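Local coordinates for protein antigen 43 (Escherichia coli, PDB 4KH3) that mediates clumping of bacterial cells by self-association of its alpha domain, in a Velcro-like mechanism linked to aggregation and biofilms, at residues A[25-30]-A[51-56]; A[70-75]-A[89-94]. All coordinates share one frame; numbering follows the deposited sequence.

Interactions 1 and 2 are pairs of neighbouring strands on one face of a parallel beta-helix, separated by the step between strands 52-55 and 71-74, with centres about 10 Å apart. Across that step Gln53 O stands 2.8 Å from Ile73 N, and Ile55 N stands 2.8 Å from Ile73 O, probable hydrogen bonds in both cases. On the inner side Gln53 continues to Gln72, so the amide pairs of the two contacts join into a single run. On the outer side Trp54 CE2 packs 3.5 Å from Ile73 CD1. Malonate ions, probably from the crystallisation liquor, are hydrogen-bonded to Thr30 OG1 in interaction 1 and Ser92 OG in interaction 2.

Interaction 1. Residues A[25-30]-A[51-56]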
loop_
_atom_site.group_PDB
_atom_site.type_symbol
_atom_site.label_atom_id
_atom_site.label_comp_id
_atom_site.label_asym_id
_atom_site.label_seq_id
_atom_site.Cartn_x
_atom_site.Cartn_y
_atom_site.Cartn_z
ATOM N N GLN A 25 -42.629 26.791 0.803
ATOM C CA GLN A 25 -43.758 25.874 0.782
ATOM C C GLN A 25 -43.697 25.079 2.064
ATOM O O GLN A 25 -42.716 24.382 2.316
ATOM C CB GLN A 25 -43.685 24.940 -0.416
ATOM C CG GLN A 25 -44.742 23.830 -0.416
ATOM C CD GLN A 25 -44.596 22.916 -1.628
ATOM O OE1 GLN A 25 -43.591 22.220 -1.782
ATOM N NE2 GLN A 25 -45.584 22.940 -2.506
ATOM N N PHE A 26 -44.727 25.207 2.891
ATOM C CA PHE A 26 -44.764 24.503 4.163
ATOM C C PHE A 26 -45.672 23.288 4.034
ATOM O O PHE A 26 -46.888 23.415 3.876
ATOM C CB PHE A 26 -45.259 25.421 5.282
ATOM C CG PHE A 26 -44.435 26.659 5.463
ATOM C CD1 PHE A 26 -43.220 26.609 6.137
ATOM C CD2 PHE A 26 -44.887 27.887 4.983
ATOM C CE1 PHE A 26 -42.450 27.764 6.323
ATOM C CE2 PHE A 26 -44.131 29.049 5.159
ATOM C CZ PHE A 26 -42.909 28.987 5.831
ATOM N N VAL A 27 -45.077 22.104 4.096
ATOM C CA VAL A 27 -45.818 20.887 3.798
ATOM C C VAL A 27 -46.114 20.109 5.058
ATOM O O VAL A 27 -45.201 19.624 5.731
ATOM C CB VAL A 27 -45.046 19.984 2.837
ATOM C CG1 VAL A 27 -45.922 18.832 2.385
ATOM C CG2 VAL A 27 -44.538 20.788 1.655
ATOM N N SER A 28 -47.400 20.010 5.379
ATOM C CA SER A 28 -47.847 19.177 6.473
ATOM C C SER A 28 -48.582 17.978 5.887
ATOM O O SER A 28 -48.813 16.974 6.563
ATOM C CB SER A 28 -48.752 19.970 7.419
ATOM O OG SER A 28 -47.986 20.840 8.232
ATOM N N GLY A 29 -48.961 18.097 4.623
ATOM C CA GLY A 29 -49.538 16.979 3.900
ATOM C C GLY A 29 -48.488 16.399 2.978
ATOM O O GLY A 29 -47.357 16.146 3.400
ATOM N N THR A 30 -48.854 16.187 1.719
ATOM C CA THR A 30 -47.920 15.647 0.752
ATOM C C THR A 30 -47.718 16.605 -0.410
ATOM O O THR A 30 -48.679 17.087 -1.007
ATOM C CB THR A 30 -48.388 14.283 0.211
ATOM O OG1 THR A 30 -48.364 13.325 1.267
ATOM C CG2 THR A 30 -47.470 13.804 -0.893
ATOM N N GLY A 51 -36.668 30.937 2.190
ATOM C CA GLY A 51 -37.344 30.198 1.133
ATOM C C GLY A 51 -37.001 28.714 1.150
ATOM O O GLY A 51 -36.118 28.278 1.889
ATOM N N GLY A 52 -37.698 27.939 0.329
ATOM C CA GLY A 52 -37.468 26.512 0.254
ATOM C C GLY A 52 -38.716 25.694 0.549
ATOM O O GLY A 52 -39.786 26.243 0.850
ATOM N N GLN A 53 -38.576 24.375 0.433
ATOM C CA GLN A 53 -39.657 23.455 0.749
ATOM C C GLN A 53 -39.400 22.920 2.143
ATOM O O GLN A 53 -38.379 22.282 2.380
ATOM C CB GLN A 53 -39.692 22.300 -0.252
ATOM C CG GLN A 53 -40.869 21.356 -0.078
ATOM C CD GLN A 53 -40.832 20.169 -1.048
ATOM O OE1 GLN A 53 -39.856 19.412 -1.085
ATOM N NE2 GLN A 53 -41.900 20.004 -1.834
ATOM N N TRP A 54 -40.314 23.208 3.061
ATOM C CA TRP A 54 -40.191 22.790 4.452
ATOM C C TRP A 54 -41.132 21.624 4.662
ATOM O O TRP A 54 -42.353 21.788 4.620
ATOM C CB TRP A 54 -40.555 23.948 5.402
ATOM C CG TRP A 54 -39.763 25.197 5.136
ATOM C CD1 TRP A 54 -39.961 26.089 4.118
ATOM C CD2 TRP A 54 -38.633 25.681 5.877
ATOM N NE1 TRP A 54 -39.028 27.099 4.182
ATOM C CE2 TRP A 54 -38.201 26.873 5.252
ATOM C CE3 TRP A 54 -37.945 25.225 7.007
ATOM C CZ2 TRP A 54 -37.114 27.615 5.718
ATOM C CZ3 TRP A 54 -36.859 25.966 7.474
ATOM C CH2 TRP A 54 -36.460 27.149 6.830
ATOM N N ILE A 55 -40.574 20.436 4.850
ATOM C CA ILE A 55 -41.409 19.279 5.118
ATOM C C ILE A 55 -41.520 19.217 6.621
ATOM O O ILE A 55 -40.541 18.945 7.310
ATOM C CB ILE A 55 -40.796 17.964 4.600
ATOM C CG1 ILE A 55 -40.304 18.122 3.154
ATOM C CG2 ILE A 55 -41.805 16.845 4.701
ATOM C CD1 ILE A 55 -41.402 18.468 2.150
ATOM N N LYS A 56 -42.710 19.493 7.135
ATOM C CA LYS A 56 -42.892 19.587 8.574
ATOM C C LYS A 56 -43.286 18.253 9.183
ATOM O O LYS A 56 -43.544 17.278 8.468
ATOM C CB LYS A 56 -43.939 20.654 8.903
ATOM C CG LYS A 56 -43.673 21.984 8.205
ATOM C CD LYS A 56 -44.662 23.056 8.628
ATOM C CE LYS A 56 -44.465 23.428 10.094
ATOM N NZ LYS A 56 -43.040 23.814 10.388
#
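Phe26 lies alongside Trp54 as an offset stack, with the Phe26 ring and the five-membered ring of Trp54 4.9 Å apart at their centroids and their planes inclined by 28°. The nearest atoms are Phe26 CE1 and Trp54 CD1, at 3.7 Å, and CE1 sits over one indole face toward its rim. In both residues CG lies beside the backbone N, which points the two side chains the same way and brings Phe26 CE1 over the indole. Where the rings leave off, the bent Lys56 chain passes Phe26 CB, its CD 4.1 Å away.

On the reverse side of the strands, Gln53 NE2 donates to Gln25 OE1 over 2.8 Å. The two side chains run side by side with amide planes 15° apart, so the bond joins nearly coplanar groups. Val27 CG2 meets Ile55 CD1 at 3.9 Å, adding an apolar step next to the polar one.

The backbones fix this pairing. Gln25 N and O bond Gly52 O and Trp54 N, the latter over 2.8 Å, and Val27 N and O bond Trp54 O and Lys56 N; the backbone of Phe26 is hydrogen-bonded instead to Ile6 and Val8 of strand 5-8. The strands meet in parallel register, with Gln25, Phe26 and Val27 facing Gln53, Trp54 and Ile55.

In the second shell, Asn24 OD1 takes the indole NE1, restraining rotation of the ring, while Ile73 packs against the indole from strand 71-74. Gln53 OE1 is hydrogen-bonded by Gln72 NE2 and by Thr64, which helps fix the rotation of its amide. The Phe26-Trp54 stack is this protein's outer counterpart to the inner amide ladder; such ladders, with like residues stacked in register on successive coils, are typical of the right-handed parallel beta-helix of autotransporter passengers.

Interaction 2. Residues A[70-75]-A[89-94]; sequences GRQIVQ and GGQSLN
Gln72 and Gln91 pair through their side-chain amides on neighbouring coils of the parallel beta-helix, one rung of a glutamine ladder on its inner side. Gln91 NE2 donates to Gln72 OE1 over 2.8 Å in an almost perfectly straight bond, 179° at the hydrogen. The acceptor lies in the amide plane of Gln91, but the donor stands 23° off the carbonyl plane of Gln72, and the two amide planes are turned 24° from each other. Each chain is extended, its CG placed anti to the main-chain nitrogen, which carries both amides to a similar depth. Beyond this pair Gln72 NE2 donates to Gln53 and Gln91 OE1 accepts from Gln108 NE2, which leaves each of the two amides bonded through both its oxygen and its nitrogen.

The main-chain bonds are those of parallel strands in continuous register. Gly70 O receives Gly90 N, Gln72 bonds Gly90 O and Ser92 N, and Val74 bonds Ser92 O and Asn94 N; the last is short, 2.7 Å from Asn94 N to Val74 O. A close CA-H...O contact, 3.1 Å from Gln91 CA to Gln72 O, accompanies this set. Ile73 bonds toward strand 52-55.

Apolar contact flanks the amides. Val74 CB touches Leu93 CD1 at 3.7 Å, and Val74 CG2 lies 4.0 Å from Gln91 NE2, so one valine bridges the ladder and the neighbouring leucine. Ala80, from strand 79-81, packs against this layer.

On the outer side, Ser92 OG meets the guanidinium of Arg71 at its edge, in plane, through a weak 3.3 Å bond from NE. The same hydroxyl is hydrogen-bonded to a malonate ion, probably from the crystallisation liquor. Ile73 CG1 sits 3.5 Å above the centre of the Arg71 guanidinium.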
loop_
_atom_site.group_PDB
_atom_site.type_symbol
_atom_site.label_atom_id
_atom_site.label_comp_id
_atom_site.label_asym_id
_atom_site.label_seq_id
_atom_site.Cartn_x
_atom_site.Cartn_y
_atom_site.Cartn_z
ATOM N N GLY A 70 -31.556 25.713 -4.583
ATOM C CA GLY A 70 -32.670 25.122 -3.883
ATOM C C GLY A 70 -32.274 24.627 -2.520
ATOM O O GLY A 70 -31.160 24.146 -2.331
ATOM N N ARG A 71 -33.189 24.758 -1.566
ATOM C CA ARG A 71 -33.039 24.115 -0.269
ATOM C C ARG A 71 -34.323 23.368 0.099
ATOM O O ARG A 71 -35.412 23.940 0.060
ATOM C CB ARG A 71 -32.695 25.144 0.814
ATOM C CG ARG A 71 -32.111 24.549 2.111
ATOM C CD ARG A 71 -31.822 25.655 3.123
ATOM N NE ARG A 71 -31.683 25.155 4.488
ATOM C CZ ARG A 71 -32.077 25.821 5.571
ATOM N NH1 ARG A 71 -32.641 27.018 5.451
ATOM N NH2 ARG A 71 -31.914 25.284 6.776
ATOM N N GLN A 72 -34.194 22.085 0.434
ATOM C CA GLN A 72 -35.288 21.340 1.052
ATOM C C GLN A 72 -34.970 21.128 2.529
ATOM O O GLN A 72 -33.897 20.631 2.880
ATOM C CB GLN A 72 -35.517 19.994 0.359
ATOM C CG GLN A 72 -36.745 19.215 0.886
ATOM C CD GLN A 72 -36.802 17.778 0.371
ATOM O OE1 GLN A 72 -35.807 17.058 0.422
ATOM N NE2 GLN A 72 -37.969 17.359 -0.128
ATOM N N ILE A 73 -35.895 21.513 3.400
ATOM C CA ILE A 73 -35.669 21.360 4.829
ATOM C C ILE A 73 -36.623 20.322 5.380
ATOM O O ILE A 73 -37.834 20.534 5.438
ATOM C CB ILE A 73 -35.832 22.678 5.608
ATOM C CG1 ILE A 73 -34.995 23.795 4.976
ATOM C CG2 ILE A 73 -35.448 22.477 7.065
ATOM C CD1 ILE A 73 -35.766 24.672 3.996
ATOM N N VAL A 74 -36.064 19.181 5.763
ATOM C CA VAL A 74 -36.876 18.098 6.263
ATOM C C VAL A 74 -36.766 18.126 7.757
ATOM O O VAL A 74 -35.723 17.790 8.325
ATOM C CB VAL A 74 -36.420 16.749 5.717
ATOM C CG1 VAL A 74 -37.262 15.629 6.306
ATOM C CG2 VAL A 74 -36.512 16.755 4.208
ATOM N N GLN A 75 -37.843 18.555 8.395
ATOM C CA GLN A 75 -37.832 18.761 9.831
ATOM C C GLN A 75 -38.080 17.459 10.562
ATOM O O GLN A 75 -38.553 16.481 9.970
ATOM C CB GLN A 75 -38.875 19.811 10.205
ATOM C CG GLN A 75 -38.697 21.089 9.406
ATOM C CD GLN A 75 -38.989 22.345 10.202
ATOM O OE1 GLN A 75 -40.150 22.732 10.372
ATOM N NE2 GLN A 75 -37.931 22.994 10.689
ATOM N N GLY A 89 -27.421 22.276 -4.979
ATOM C CA GLY A 89 -28.601 22.331 -4.134
ATOM C C GLY A 89 -28.375 21.529 -2.861
ATOM O O GLY A 89 -27.385 20.794 -2.742
ATOM N N GLY A 90 -29.279 21.658 -1.896
ATOM C CA GLY A 90 -29.079 20.997 -0.628
ATOM C C GLY A 90 -30.360 20.573 0.057
ATOM O O GLY A 90 -31.410 21.190 -0.128
ATOM N N GLN A 91 -30.274 19.510 0.852
ATOM C CA GLN A 91 -31.356 19.151 1.757
ATOM C C GLN A 91 -30.826 19.138 3.184
ATOM O O GLN A 91 -29.799 18.499 3.463
ATOM C CB GLN A 91 -31.949 17.790 1.390
ATOM C CG GLN A 91 -32.869 17.184 2.440
ATOM C CD GLN A 91 -32.983 15.672 2.293
ATOM O OE1 GLN A 91 -32.158 14.924 2.824
ATOM N NE2 GLN A 91 -33.994 15.216 1.557
ATOM N N SER A 92 -31.508 19.868 4.070
ATOM C CA SER A 92 -31.168 19.908 5.494
ATOM C C SER A 92 -32.052 18.918 6.230
ATOM O O SER A 92 -33.279 19.086 6.290
ATOM C CB SER A 92 -31.383 21.311 6.082
ATOM O OG SER A 92 -30.466 22.245 5.539
ATOM N N LEU A 93 -31.434 17.899 6.812
ATOM C CA LEU A 93 -32.196 16.741 7.258
ATOM C C LEU A 93 -32.233 16.602 8.769
ATOM O O LEU A 93 -31.222 16.268 9.416
ATOM C CB LEU A 93 -31.646 15.473 6.596
ATOM C CG LEU A 93 -32.359 14.151 6.870
ATOM C CD1 LEU A 93 -33.804 14.175 6.384
ATOM C CD2 LEU A 93 -31.576 13.005 6.217
ATOM N N ASN A 94 -33.405 16.883 9.338
ATOM C CA ASN A 94 -33.642 16.620 10.753
ATOM C C ASN A 94 -34.645 15.490 10.906
ATOM O O ASN A 94 -34.817 14.944 11.990
ATOM C CB ASN A 94 -34.097 17.879 11.485
ATOM C CG ASN A 94 -33.103 19.016 11.352
ATOM O OD1 ASN A 94 -32.112 19.063 12.073
ATOM N ND2 ASN A 94 -33.359 19.936 10.421
#